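Local coordinates for beta-d-glucoside glucohydrolase (Hypocrea jecorina, PDB 3ZZ1), which probably hydrolyses terminal, non-reducing beta-D-glucosyl residues with release of beta-D-glucose, as a family 3 beta-glucosidase of cellulose degradation, at residues Phe562-Ile567 and Ala643-Pro648; Ile637-Ser642 and Gln650-Ala655; Ala394-Ile399 and Val410-Thr415. All blocks are in the same frame, centred on the assembly; numbering follows the deposited sequence. Where two conformers were deposited one is given.

Contact 1: Phe562-Ile567 and Ala643-Pro648; sequences FDDANI and APRTPP
The last turn of helix 559-564 meets the loop between strands 629-638 and 650-659 through Asp563 and Asp564 on one side and Arg645 and Pro648 on the other. One salt bridge and one proline ring make the contact.

The salt bridge runs from Asp564 OD2 to Arg645 NH2 at 3.0 Å. Asp564 OD1 lies only slightly farther from Arg645 NH2, at 3.3 Å, so a single nitrogen faces both carboxylate oxygens. Asp564 OD2 comes to the edge of the guanidinium, near its plane. The two flat groups are nevertheless turned 67° against each other, so they do not pair side by side. Arg645 spans the gap with a chain extended from CG to NE. Asp564 CG stands anti to the backbone N (chi1 -175°), which holds the carboxylate out toward the arginine. Both side chains also touch Phe556.

Pro648 supplies the apolar part. Pro648 CG, a corner of its ring, rests against Asp563 CB at 3.7 Å. Pro648 CG is also 4.1 Å from Asp564 N. Asp563 offers only its methylene here. Its carboxylate OD1 is bound by Arg702 in a salt bridge.

The helix finishes right at this contact. Ile567 N bonds back to Phe562 O at 2.9 Å, and a weak bond joins Asn566 N to Asp563 O, with Asn566 in the left-handed helical region. The contact thus joins the fibronectin type III-like domain to a helix end that fits the Schellman motif.

Contact 2: Ile637-Ser642 and Gln650-Ala655; sequences ITYPSS and QLRGFA
Tyr639 OH is gripped from two directions. Arg652 NH2 donates to it across the contact, with Arg652 NH2 to Tyr639 OH at 2.9 Å and the bond nearly straight at 170°. The hydroxyl is also hydrogen-bonded to Ser677 O.

The hydroxyl lies in the guanidinium plane, at its edge. The tyrosine ring itself stands almost perpendicular to that plane, 80° away. Arg652 reaches the hydroxyl because its chain bends at chi2 (-62°). Its NE is held by Asp675 O, which fixes the guanidinium further. Gln650 CB lies over one face of this group, offset toward the rim.

Gln650 also covers the tyrosine. Its amide NE2 sits over one ring face, with Gln650 NE2 to Tyr639 CE1 at 3.4 Å. The same NE2 donates to a water that in turn lies within hydrogen-bonding distance of Ile637 O. A phenylalanine in place of Tyr639 would probably leave Arg652 NH2 and Ser677 O without their hydroxyl partner and the guanidinium less firmly fixed.

Ile637 and Gln650 form an antiparallel hydrogen-bonded pair. Ile637 N to Gln650 O is 2.8 Å, and the return bond from Gln650 N to Ile637 O is 3.0 Å. Beside the pair, Ile637 CD1 packs on Arg652 CB at 3.6 Å, so the aliphatic start of the arginine serves as an apolar surface.

Next along the strand, Arg652 and Gly653 both face Leu635 in a classic beta bulge. The hairpin of strands 629-638 and 650-659 lies at one side of its four-stranded antiparallel sheet. Ile637 also touches Phe693 and Ile695 of strand 691-698 and Ile671 of strand 664-672, while Leu651 and Phe654 turn to helix 134-150.

Contact 3: Ala394-Ile399 and Val410-Thr415; sequences APYDAI and VTLSNT
Tyr396 and Leu412 meet in a CH-pi contact, and Val410 adds a second apolar touch at the ring edge. No direct hydrogen bond crosses between 394-399 and 410-415.

In the CH-pi contact, Leu412 CD2 sits over the centre of the Tyr396 ring, 3.7 Å from the ring centroid and only 9° off the ring normal. The rest of the leucine follows the same face. Leu412 CD1 comes to 3.8 Å from Tyr396 CD1, and Leu412 CB is 3.8 Å from Tyr396 CE1. The branched end and the CB therefore cover the ring together. On the helix, Tyr396 CG is anti to the backbone N (chi1 167°), and this carries the ring out to the strand.

The apolar contact at the edge comes from Val410. The Val410 CG1 methyl is 4.0 Å from Tyr396 CE1 and lies near the ring plane. Val410 and Leu412 are two residues apart on the strand and point to the same side, so the one ring is met on a face and at an edge.

The polar link is indirect. A water lies 2.6 Å from Tyr396 OH, in the plane of the ring, and donates to Val410 O at 2.9 Å. The phenol oxygen thus reaches the strand backbone through one molecule.

Strand 348-352, helix 395-404 and the parallel neighbour strand 409-413 form a beta-alpha-beta crossover in the C-terminal domain. Val351 lies against Val410, Leu412 and Ile399, so the sheet continues the apolar layer under the helix. Here the helix is held to the outermost strand mainly by shape and dispersion, while the water lets a polar hydroxyl sit at the margin of an apolar contact.

How the contacts relate
Contact 3 comes first along the chain and closes before the other two begin. It lies in the C-terminal family 3 domain, where helix 395-404 packs on a mixed sheet. Contacts 1 and 2 lie about 45 and 44 Å from it, centre to centre, and do not touch it. They are only 12 Å apart between centres, and their segments alternate in sequence. Contact 2 pairs the two strands of hairpin 629-638/650-659, and contact 1 uses the loop that connects them. Pro648 O and Thr638 OG1 join them by a probable hydrogen bond. Contact 2 fixes the hairpin within the fibronectin type III-like domain, and contact 1 ties its connecting loop to helix 559-564 of the preceding domain.

Contact 1: Phe562-Ile567 and Ala643-Pro648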
ATOM      1  N   PHE A 562       7.585 -16.005 -11.215  1.00 13.33           N
ATOM      2  CA  PHE A 562       8.371 -15.788 -12.427  1.00 13.84           C
ATOM      3  C   PHE A 562       9.771 -16.383 -12.321  1.00 14.16           C
ATOM      4  O   PHE A 562      10.283 -16.930 -13.290  1.00 14.27           O
ATOM      5  CB  PHE A 562       8.428 -14.298 -12.780  1.00 13.69           C
ATOM      6  CG  PHE A 562       7.168 -13.786 -13.422  1.00 13.79           C
ATOM      7  CD1 PHE A 562       6.006 -13.607 -12.670  1.00 13.52           C
ATOM      8  CD2 PHE A 562       7.137 -13.496 -14.781  1.00 13.65           C
ATOM      9  CE1 PHE A 562       4.838 -13.146 -13.255  1.00 13.20           C
ATOM     10  CE2 PHE A 562       5.968 -13.037 -15.383  1.00 13.63           C
ATOM     11  CZ  PHE A 562       4.816 -12.859 -14.615  1.00 13.95           C
ATOM     12  N   ASP A 563      10.368 -16.289 -11.137  1.00 14.74           N
ATOM     13  CA  ASP A 563      11.682 -16.877 -10.885  1.00 15.54           C
ATOM     14  C   ASP A 563      11.621 -18.406 -10.830  1.00 15.79           C
ATOM     15  O   ASP A 563      12.452 -19.086 -11.442  1.00 15.52           O
ATOM     16  CB  ASP A 563      12.279 -16.322  -9.588  1.00 15.73           C
ATOM     17  CG  ASP A 563      12.481 -14.815  -9.628  1.00 16.26           C
ATOM     18  OD1 ASP A 563      12.490 -14.225 -10.737  1.00 16.64           O
ATOM     19  OD2 ASP A 563      12.625 -14.218  -8.540  1.00 15.92           O
ATOM     20  N   ASP A 564      10.638 -18.932 -10.096  1.00 16.22           N
ATOM     21  CA  ASP A 564      10.431 -20.379  -9.969  1.00 16.40           C
ATOM     22  C   ASP A 564      10.075 -21.061 -11.295  1.00 16.38           C
ATOM     23  O   ASP A 564      10.603 -22.127 -11.602  1.00 16.43           O
ATOM     24  CB  ASP A 564       9.351 -20.685  -8.927  1.00 16.56           C
ATOM     25  CG  ASP A 564       9.196 -22.173  -8.670  1.00 17.75           C
ATOM     26  OD1 ASP A 564      10.106 -22.766  -8.057  1.00 19.96           O
ATOM     27  OD2 ASP A 564       8.169 -22.752  -9.079  1.00 19.34           O
ATOM     28  N   ALA A 565       9.186 -20.448 -12.075  1.00 16.28           N
ATOM     29  CA  ALA A 565       8.731 -21.044 -13.334  1.00 16.43           C
ATOM     30  C   ALA A 565       9.634 -20.702 -14.525  1.00 16.56           C
ATOM     31  O   ALA A 565       9.306 -21.030 -15.673  1.00 16.79           O
ATOM     32  CB  ALA A 565       7.283 -20.643 -13.624  1.00 16.13           C
ATOM     33  N   ASN A 566      10.762 -20.048 -14.242  1.00 16.46           N
ATOM     34  CA  ASN A 566      11.728 -19.636 -15.262  1.00 16.37           C
ATOM     35  C   ASN A 566      11.082 -18.816 -16.387  1.00 16.31           C
ATOM     36  O   ASN A 566      11.309 -19.065 -17.572  1.00 16.20           O
ATOM     37  CB  ASN A 566      12.486 -20.850 -15.812  1.00 16.40           C
ATOM     38  CG  ASN A 566      13.634 -20.462 -16.725  1.00 16.53           C
ATOM     39  OD1 ASN A 566      14.325 -19.472 -16.488  1.00 16.38           O
ATOM     40  ND2 ASN A 566      13.840 -21.246 -17.779  1.00 16.55           N
ATOM     41  N   ILE A 567      10.262 -17.843 -16.000  1.00 16.16           N
ATOM     42  CA  ILE A 567       9.596 -16.977 -16.965  1.00 15.97           C
ATOM     43  C   ILE A 567      10.271 -15.615 -16.954  1.00 15.86           C
ATOM     44  O   ILE A 567      10.482 -15.028 -15.889  1.00 15.82           O
ATOM     45  CB  ILE A 567       8.078 -16.831 -16.664  1.00 16.02           C
ATOM     46  CG1 ILE A 567       7.387 -18.200 -16.723  1.00 15.74           C
ATOM     47  CG2 ILE A 567       7.413 -15.857 -17.651  1.00 15.95           C
ATOM     48  CD1 ILE A 567       5.957 -18.213 -16.191  1.00 15.93           C
ATOM     49  N   ALA A 643      16.256 -26.213   3.692  1.00 15.36           N
ATOM     50  CA  ALA A 643      15.057 -25.636   4.295  1.00 15.75           C
ATOM     51  C   ALA A 643      13.822 -25.979   3.456  1.00 15.91           C
ATOM     52  O   ALA A 643      13.956 -26.258   2.263  1.00 15.89           O
ATOM     53  CB  ALA A 643      15.218 -24.121   4.421  1.00 15.51           C
ATOM     54  N   PRO A 644      12.616 -25.953   4.068  1.00 16.25           N
ATOM     55  CA  PRO A 644      11.394 -26.260   3.310  1.00 16.58           C
ATOM     56  C   PRO A 644      11.261 -25.363   2.086  1.00 16.87           C
ATOM     57  O   PRO A 644      11.751 -24.232   2.102  1.00 16.87           O
ATOM     58  CB  PRO A 644      10.277 -25.957   4.316  1.00 16.63           C
ATOM     59  CG  PRO A 644      10.913 -26.178   5.642  1.00 16.25           C
ATOM     60  CD  PRO A 644      12.310 -25.647   5.477  1.00 16.20           C
ATOM     61  N   ARG A 645      10.614 -25.871   1.038  1.00 17.34           N
ATOM     62  CA  ARG A 645      10.508 -25.156  -0.232  1.00 17.63           C
ATOM     63  C   ARG A 645      10.155 -23.684  -0.032  1.00 17.66           C
ATOM     64  O   ARG A 645       9.112 -23.350   0.541  1.00 17.79           O
ATOM     65  CB  ARG A 645       9.506 -25.834  -1.169  1.00 17.96           C
ATOM     66  CG  ARG A 645       9.571 -25.321  -2.602  1.00 18.86           C
ATOM     67  CD  ARG A 645       8.759 -26.183  -3.545  1.00 20.85           C
ATOM     68  NE  ARG A 645       8.738 -25.625  -4.896  1.00 22.06           N
ATOM     69  CZ  ARG A 645       7.669 -25.099  -5.484  1.00 22.85           C
ATOM     70  NH1 ARG A 645       6.499 -25.057  -4.857  1.00 23.17           N
ATOM     71  NH2 ARG A 645       7.767 -24.620  -6.714  1.00 24.35           N
ATOM     72  N   THR A 646      11.062 -22.825  -0.496  1.00 17.58           N
ATOM     73  CA  THR A 646      10.932 -21.375  -0.378  0.50 17.49           C
ATOM     74  C   THR A 646      11.205 -20.752  -1.754  1.00 17.39           C
ATOM     75  O   THR A 646      11.970 -21.317  -2.541  1.00 17.43           O
ATOM     76  CB  THR A 646      11.929 -20.820   0.679  0.50 17.58           C
ATOM     77  OG1 THR A 646      11.971 -21.698   1.811  0.50 17.70           O
ATOM     78  CG2 THR A 646      11.521 -19.438   1.165  0.50 17.70           C
ATOM     79  N   PRO A 647      10.571 -19.596  -2.068  1.00 17.09           N
ATOM     80  CA  PRO A 647      10.926 -18.967  -3.348  1.00 16.75           C
ATOM     81  C   PRO A 647      12.436 -18.730  -3.489  1.00 16.48           C
ATOM     82  O   PRO A 647      13.091 -18.403  -2.497  1.00 16.78           O
ATOM     83  CB  PRO A 647      10.189 -17.630  -3.289  1.00 16.66           C
ATOM     84  CG  PRO A 647       8.964 -17.928  -2.511  1.00 16.81           C
ATOM     85  CD  PRO A 647       9.347 -18.994  -1.496  1.00 17.10           C
ATOM     86  N   PRO A 648      12.985 -18.890  -4.712  1.00 16.13           N
ATOM     87  CA  PRO A 648      14.439 -18.816  -4.906  1.00 15.98           C
ATOM     88  C   PRO A 648      15.045 -17.511  -4.381  1.00 15.87           C
ATOM     89  O   PRO A 648      16.125 -17.539  -3.798  1.00 15.99           O
ATOM     90  CB  PRO A 648      14.615 -18.929  -6.428  1.00 15.91           C
ATOM     91  CG  PRO A 648      13.265 -18.720  -7.013  1.00 16.04           C
ATOM     92  CD  PRO A 648      12.273 -19.135  -5.979  1.00 16.10           C
TER

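Contact 2: Ile637-Ser642 and Gln650-Ala655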
ATOM      1  N   ILE A 637      17.547 -12.494  -0.617  1.00 13.15           N
ATOM      2  CA  ILE A 637      18.100 -13.640   0.092  1.00 13.01           C
ATOM      3  C   ILE A 637      17.529 -14.954  -0.451  1.00 13.16           C
ATOM      4  O   ILE A 637      16.331 -15.066  -0.728  1.00 13.24           O
ATOM      5  CB  ILE A 637      17.932 -13.505   1.636  1.00 13.06           C
ATOM      6  CG1 ILE A 637      18.632 -12.236   2.142  1.00 12.38           C
ATOM      7  CG2 ILE A 637      18.490 -14.732   2.364  1.00 13.21           C
ATOM      8  CD1 ILE A 637      18.635 -12.063   3.662  1.00 12.17           C
ATOM      9  N   THR A 638      18.424 -15.917  -0.654  1.00 13.32           N
ATOM     10  CA  THR A 638      18.077 -17.291  -1.008  1.00 13.21           C
ATOM     11  C   THR A 638      18.348 -18.149   0.226  1.00 13.36           C
ATOM     12  O   THR A 638      19.462 -18.156   0.744  1.00 13.45           O
ATOM     13  CB  THR A 638      18.930 -17.777  -2.210  1.00 13.29           C
ATOM     14  OG1 THR A 638      18.633 -16.970  -3.358  1.00 13.09           O
ATOM     15  CG2 THR A 638      18.663 -19.253  -2.540  1.00 12.37           C
ATOM     16  N   TYR A 639      17.324 -18.846   0.708  1.00 13.43           N
ATOM     17  CA  TYR A 639      17.452 -19.686   1.902  1.00 13.51           C
ATOM     18  C   TYR A 639      18.223 -20.963   1.559  1.00 13.54           C
ATOM     19  O   TYR A 639      18.265 -21.354   0.396  1.00 13.28           O
ATOM     20  CB  TYR A 639      16.062 -20.021   2.466  1.00 13.39           C
ATOM     21  CG  TYR A 639      15.416 -18.917   3.295  1.00 13.69           C
ATOM     22  CD1 TYR A 639      15.540 -17.569   2.938  1.00 14.25           C
ATOM     23  CD2 TYR A 639      14.668 -19.223   4.426  1.00 13.75           C
ATOM     24  CE1 TYR A 639      14.948 -16.562   3.694  1.00 13.26           C
ATOM     25  CE2 TYR A 639      14.066 -18.221   5.189  1.00 13.96           C
ATOM     26  CZ  TYR A 639      14.212 -16.894   4.815  1.00 12.98           C
ATOM     27  OH  TYR A 639      13.623 -15.902   5.565  1.00 11.98           O
ATOM     28  N   PRO A 640      18.846 -21.617   2.564  1.00 13.80           N
ATOM     29  CA  PRO A 640      19.484 -22.904   2.280  1.00 14.06           C
ATOM     30  C   PRO A 640      18.510 -23.855   1.575  1.00 14.26           C
ATOM     31  O   PRO A 640      17.302 -23.812   1.841  1.00 14.13           O
ATOM     32  CB  PRO A 640      19.830 -23.438   3.672  1.00 14.08           C
ATOM     33  CG  PRO A 640      19.978 -22.229   4.515  1.00 13.99           C
ATOM     34  CD  PRO A 640      19.008 -21.220   3.976  1.00 13.76           C
ATOM     35  N   SER A 641      19.028 -24.683   0.673  1.00 14.32           N
ATOM     36  CA  SER A 641      18.195 -25.621  -0.085  1.00 14.65           C
ATOM     37  C   SER A 641      17.694 -26.796   0.764  1.00 14.46           C
ATOM     38  O   SER A 641      16.823 -27.550   0.334  1.00 14.48           O
ATOM     39  CB  SER A 641      18.942 -26.129  -1.325  1.00 14.75           C
ATOM     40  OG  SER A 641      19.211 -25.068  -2.232  1.00 15.75           O
ATOM     41  N   SER A 642      18.239 -26.941   1.969  1.00 14.49           N
ATOM     42  CA  SER A 642      17.768 -27.957   2.908  1.00 14.88           C
ATOM     43  C   SER A 642      16.483 -27.524   3.634  1.00 15.08           C
ATOM     44  O   SER A 642      15.726 -28.362   4.129  1.00 14.98           O
ATOM     45  CB  SER A 642      18.862 -28.299   3.913  1.00 14.60           C
ATOM     46  OG  SER A 642      19.356 -27.122   4.514  1.00 14.86           O
ATOM     47  N   GLN A 650      14.058 -13.736  -2.195  1.00 13.45           N
ATOM     48  CA  GLN A 650      13.135 -12.956  -1.369  1.00 12.63           C
ATOM     49  C   GLN A 650      13.760 -11.613  -1.001  1.00 12.33           C
ATOM     50  O   GLN A 650      14.884 -11.567  -0.501  1.00 12.05           O
ATOM     51  CB  GLN A 650      12.772 -13.719  -0.092  1.00 12.59           C
ATOM     52  CG  GLN A 650      11.868 -14.928  -0.289  1.00 11.82           C
ATOM     53  CD  GLN A 650      11.348 -15.469   1.028  1.00 11.95           C
ATOM     54  OE1 GLN A 650      10.212 -15.195   1.419  1.00 11.95           O
ATOM     55  NE2 GLN A 650      12.181 -16.221   1.729  1.00 11.39           N
ATOM     56  N   LEU A 651      13.035 -10.522  -1.257  1.00 12.09           N
ATOM     57  CA  LEU A 651      13.503  -9.188  -0.868  1.00 11.65           C
ATOM     58  C   LEU A 651      13.617  -9.134   0.652  1.00 11.50           C
ATOM     59  O   LEU A 651      12.662  -9.484   1.353  1.00 11.20           O
ATOM     60  CB  LEU A 651      12.554  -8.094  -1.369  1.00 11.56           C
ATOM     61  CG  LEU A 651      12.993  -6.640  -1.131  1.00 11.36           C
ATOM     62  CD1 LEU A 651      14.121  -6.219  -2.080  1.00 10.41           C
ATOM     63  CD2 LEU A 651      11.812  -5.690  -1.249  1.00 10.62           C
ATOM     64  N   ARG A 652      14.791  -8.738   1.146  1.00 10.89           N
ATOM     65  CA  ARG A 652      15.041  -8.633   2.591  1.00 10.77           C
ATOM     66  C   ARG A 652      15.801  -7.354   2.940  1.00 10.73           C
ATOM     67  O   ARG A 652      16.337  -7.214   4.046  1.00 10.67           O
ATOM     68  CB  ARG A 652      15.788  -9.866   3.126  1.00 10.73           C
ATOM     69  CG  ARG A 652      15.008 -11.186   3.067  1.00 10.54           C
ATOM     70  CD  ARG A 652      13.749 -11.139   3.928  1.00 11.03           C
ATOM     71  NE  ARG A 652      13.229 -12.471   4.256  1.00 11.34           N
ATOM     72  CZ  ARG A 652      12.033 -12.930   3.895  1.00 11.24           C
ATOM     73  NH1 ARG A 652      11.202 -12.170   3.184  1.00 10.99           N
ATOM     74  NH2 ARG A 652      11.663 -14.153   4.258  1.00  9.84           N
ATOM     75  N   GLY A 653      15.832  -6.421   1.994  1.00 10.28           N
ATOM     76  CA  GLY A 653      16.508  -5.154   2.202  1.00 10.15           C
ATOM     77  C   GLY A 653      16.483  -4.259   0.987  1.00 10.17           C
ATOM     78  O   GLY A 653      16.466  -4.735  -0.154  1.00  9.76           O
ATOM     79  N   PHE A 654      16.466  -2.956   1.250  1.00 10.51           N
ATOM     80  CA  PHE A 654      16.604  -1.937   0.217  1.00 10.82           C
ATOM     81  C   PHE A 654      17.160  -0.647   0.808  1.00 11.45           C
ATOM     82  O   PHE A 654      16.993  -0.373   2.000  1.00 11.88           O
ATOM     83  CB  PHE A 654      15.275  -1.694  -0.516  1.00 10.69           C
ATOM     84  CG  PHE A 654      14.162  -1.182   0.366  1.00 10.10           C
ATOM     85  CD1 PHE A 654      13.411  -2.058   1.151  1.00 10.47           C
ATOM     86  CD2 PHE A 654      13.850   0.169   0.390  1.00  9.66           C
ATOM     87  CE1 PHE A 654      12.371  -1.589   1.959  1.00  9.90           C
ATOM     88  CE2 PHE A 654      12.816   0.654   1.192  1.00  9.93           C
ATOM     89  CZ  PHE A 654      12.075  -0.228   1.981  1.00 10.28           C
ATOM     90  N   ALA A 655      17.834   0.131  -0.033  1.00 11.82           N
ATOM     91  CA  ALA A 655      18.363   1.433   0.342  1.00 11.92           C
ATOM     92  C   ALA A 655      18.268   2.356  -0.861  1.00 11.97           C
ATOM     93  O   ALA A 655      18.355   1.901  -1.997  1.00 11.97           O
ATOM     94  CB  ALA A 655      19.807   1.304   0.789  1.00 12.11           C
TER
HETATM   95  O   HOH W   1      14.275 -17.236  -0.118  1.00 23.41           O

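Contact 3: Ala394-Ile399 and Val410-Thr415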
ATOM      1  N   ALA A 394      -2.761  18.995 -14.074  1.00 14.44           N
ATOM      2  CA  ALA A 394      -2.795  18.119 -15.244  1.00 14.35           C
ATOM      3  C   ALA A 394      -1.448  18.094 -15.978  1.00 14.43           C
ATOM      4  O   ALA A 394      -0.757  19.116 -16.040  1.00 14.41           O
ATOM      5  CB  ALA A 394      -3.911  18.540 -16.190  1.00 14.55           C
ATOM      6  N   PRO A 395      -1.064  16.919 -16.519  1.00 14.24           N
ATOM      7  CA  PRO A 395       0.157  16.808 -17.309  1.00 14.25           C
ATOM      8  C   PRO A 395       0.254  17.869 -18.411  1.00 14.42           C
ATOM      9  O   PRO A 395       1.307  18.501 -18.551  1.00 13.98           O
ATOM     10  CB  PRO A 395       0.052  15.411 -17.914  1.00 14.21           C
ATOM     11  CG  PRO A 395      -0.731  14.640 -16.919  1.00 14.26           C
ATOM     12  CD  PRO A 395      -1.723  15.609 -16.348  1.00 14.19           C
ATOM     13  N   TYR A 396      -0.834  18.076 -19.162  1.00 14.60           N
ATOM     14  CA  TYR A 396      -0.823  19.043 -20.268  1.00 15.03           C
ATOM     15  C   TYR A 396      -0.483  20.467 -19.835  1.00 15.21           C
ATOM     16  O   TYR A 396       0.372  21.114 -20.438  1.00 15.35           O
ATOM     17  CB  TYR A 396      -2.142  19.055 -21.054  1.00 14.88           C
ATOM     18  CG  TYR A 396      -2.241  20.265 -21.969  1.00 15.05           C
ATOM     19  CD1 TYR A 396      -1.419  20.383 -23.096  1.00 14.29           C
ATOM     20  CD2 TYR A 396      -3.121  21.311 -21.681  1.00 14.35           C
ATOM     21  CE1 TYR A 396      -1.489  21.505 -23.924  1.00 15.26           C
ATOM     22  CE2 TYR A 396      -3.197  22.433 -22.502  1.00 14.98           C
ATOM     23  CZ  TYR A 396      -2.383  22.524 -23.620  1.00 15.32           C
ATOM     24  OH  TYR A 396      -2.469  23.636 -24.432  1.00 16.19           O
ATOM     25  N   ASP A 397      -1.178  20.951 -18.810  1.00 15.79           N
ATOM     26  CA  ASP A 397      -1.010  22.320 -18.330  1.00 16.03           C
ATOM     27  C   ASP A 397       0.427  22.546 -17.855  1.00 16.14           C
ATOM     28  O   ASP A 397       1.027  23.585 -18.144  1.00 16.27           O
ATOM     29  CB  ASP A 397      -2.030  22.632 -17.227  1.00 15.96           C
ATOM     30  CG  ASP A 397      -3.475  22.655 -17.745  1.00 16.68           C
ATOM     31  OD1 ASP A 397      -3.719  23.247 -18.817  1.00 15.85           O
ATOM     32  OD2 ASP A 397      -4.374  22.089 -17.077  1.00 16.84           O
ATOM     33  N   ALA A 398       0.979  21.554 -17.157  1.00 15.97           N
ATOM     34  CA  ALA A 398       2.363  21.611 -16.692  1.00 15.99           C
ATOM     35  C   ALA A 398       3.364  21.521 -17.844  1.00 16.08           C
ATOM     36  O   ALA A 398       4.365  22.249 -17.859  1.00 15.99           O
ATOM     37  CB  ALA A 398       2.627  20.523 -15.666  1.00 15.75           C
ATOM     38  N   ILE A 399       3.100  20.633 -18.801  1.00 16.29           N
ATOM     39  CA  ILE A 399       3.978  20.479 -19.968  1.00 16.67           C
ATOM     40  C   ILE A 399       3.967  21.744 -20.833  1.00 16.98           C
ATOM     41  O   ILE A 399       5.025  22.198 -21.287  1.00 17.13           O
ATOM     42  CB  ILE A 399       3.645  19.203 -20.789  1.00 16.68           C
ATOM     43  CG1 ILE A 399       4.206  17.966 -20.074  1.00 16.61           C
ATOM     44  CG2 ILE A 399       4.205  19.293 -22.223  1.00 16.31           C
ATOM     45  CD1 ILE A 399       3.638  16.639 -20.556  1.00 15.83           C
ATOM     46  N   VAL A 410       3.525  23.769 -28.522  1.00 20.65           N
ATOM     47  CA  VAL A 410       2.796  22.588 -28.049  1.00 20.11           C
ATOM     48  C   VAL A 410       1.491  22.416 -28.811  1.00 19.89           C
ATOM     49  O   VAL A 410       0.689  23.347 -28.893  1.00 19.68           O
ATOM     50  CB  VAL A 410       2.500  22.645 -26.525  1.00 20.06           C
ATOM     51  CG1 VAL A 410       1.862  21.344 -26.040  1.00 19.77           C
ATOM     52  CG2 VAL A 410       3.771  22.922 -25.742  1.00 20.08           C
ATOM     53  N   THR A 411       1.291  21.227 -29.379  1.00 19.61           N
ATOM     54  CA  THR A 411       0.025  20.895 -30.026  1.00 19.49           C
ATOM     55  C   THR A 411      -0.717  19.822 -29.229  1.00 19.54           C
ATOM     56  O   THR A 411      -0.177  18.748 -28.948  1.00 19.55           O
ATOM     57  CB  THR A 411       0.220  20.458 -31.493  1.00 19.30           C
ATOM     58  OG1 THR A 411       0.955  21.466 -32.200  1.00 19.57           O
ATOM     59  CG2 THR A 411      -1.124  20.262 -32.176  1.00 18.92           C
ATOM     60  N   LEU A 412      -1.962  20.128 -28.876  1.00 19.43           N
ATOM     61  CA  LEU A 412      -2.771  19.251 -28.038  1.00 19.29           C
ATOM     62  C   LEU A 412      -3.894  18.553 -28.806  1.00 19.28           C
ATOM     63  O   LEU A 412      -4.684  19.197 -29.508  1.00 19.44           O
ATOM     64  CB  LEU A 412      -3.357  20.041 -26.859  1.00 19.07           C
ATOM     65  CG  LEU A 412      -4.357  19.309 -25.953  1.00 19.46           C
ATOM     66  CD1 LEU A 412      -3.677  18.191 -25.169  1.00 18.57           C
ATOM     67  CD2 LEU A 412      -5.069  20.283 -25.015  1.00 19.18           C
ATOM     68  N   SER A 413      -3.946  17.232 -28.665  1.00 18.98           N
ATOM     69  CA  SER A 413      -5.105  16.445 -29.051  1.00 18.85           C
ATOM     70  C   SER A 413      -5.659  15.831 -27.770  1.00 18.89           C
ATOM     71  O   SER A 413      -5.173  14.794 -27.302  1.00 18.89           O
ATOM     72  CB  SER A 413      -4.714  15.357 -30.049  1.00 18.84           C
ATOM     73  OG  SER A 413      -5.854  14.635 -30.468  1.00 18.87           O
ATOM     74  N   ASN A 414      -6.675  16.477 -27.207  1.00 18.66           N
ATOM     75  CA  ASN A 414      -7.112  16.168 -25.848  1.00 18.77           C
ATOM     76  C   ASN A 414      -8.180  15.085 -25.692  1.00 18.71           C
ATOM     77  O   ASN A 414      -8.810  14.984 -24.644  1.00 18.63           O
ATOM     78  CB  ASN A 414      -7.519  17.455 -25.101  1.00 18.81           C
ATOM     79  CG  ASN A 414      -8.774  18.120 -25.672  1.00 18.92           C
ATOM     80  OD1 ASN A 414      -9.083  19.257 -25.317  1.00 19.92           O
ATOM     81  ND2 ASN A 414      -9.496  17.425 -26.543  1.00 18.87           N
ATOM     82  N   THR A 415      -8.383  14.289 -26.740  1.00 18.80           N
ATOM     83  CA  THR A 415      -9.256  13.114 -26.664  1.00 18.98           C
ATOM     84  C   THR A 415      -8.427  11.866 -26.952  1.00 19.02           C
ATOM     85  O   THR A 415      -7.203  11.944 -27.093  1.00 19.15           O
ATOM     86  CB  THR A 415     -10.449  13.175 -27.661  1.00 18.85           C
ATOM     87  OG1 THR A 415      -9.970  13.013 -29.003  1.00 19.28           O
ATOM     88  CG2 THR A 415     -11.226  14.483 -27.535  1.00 19.13           C
TER
HETATM   89  O   HOH W   2      -1.281  23.604 -26.714  1.00 18.90           O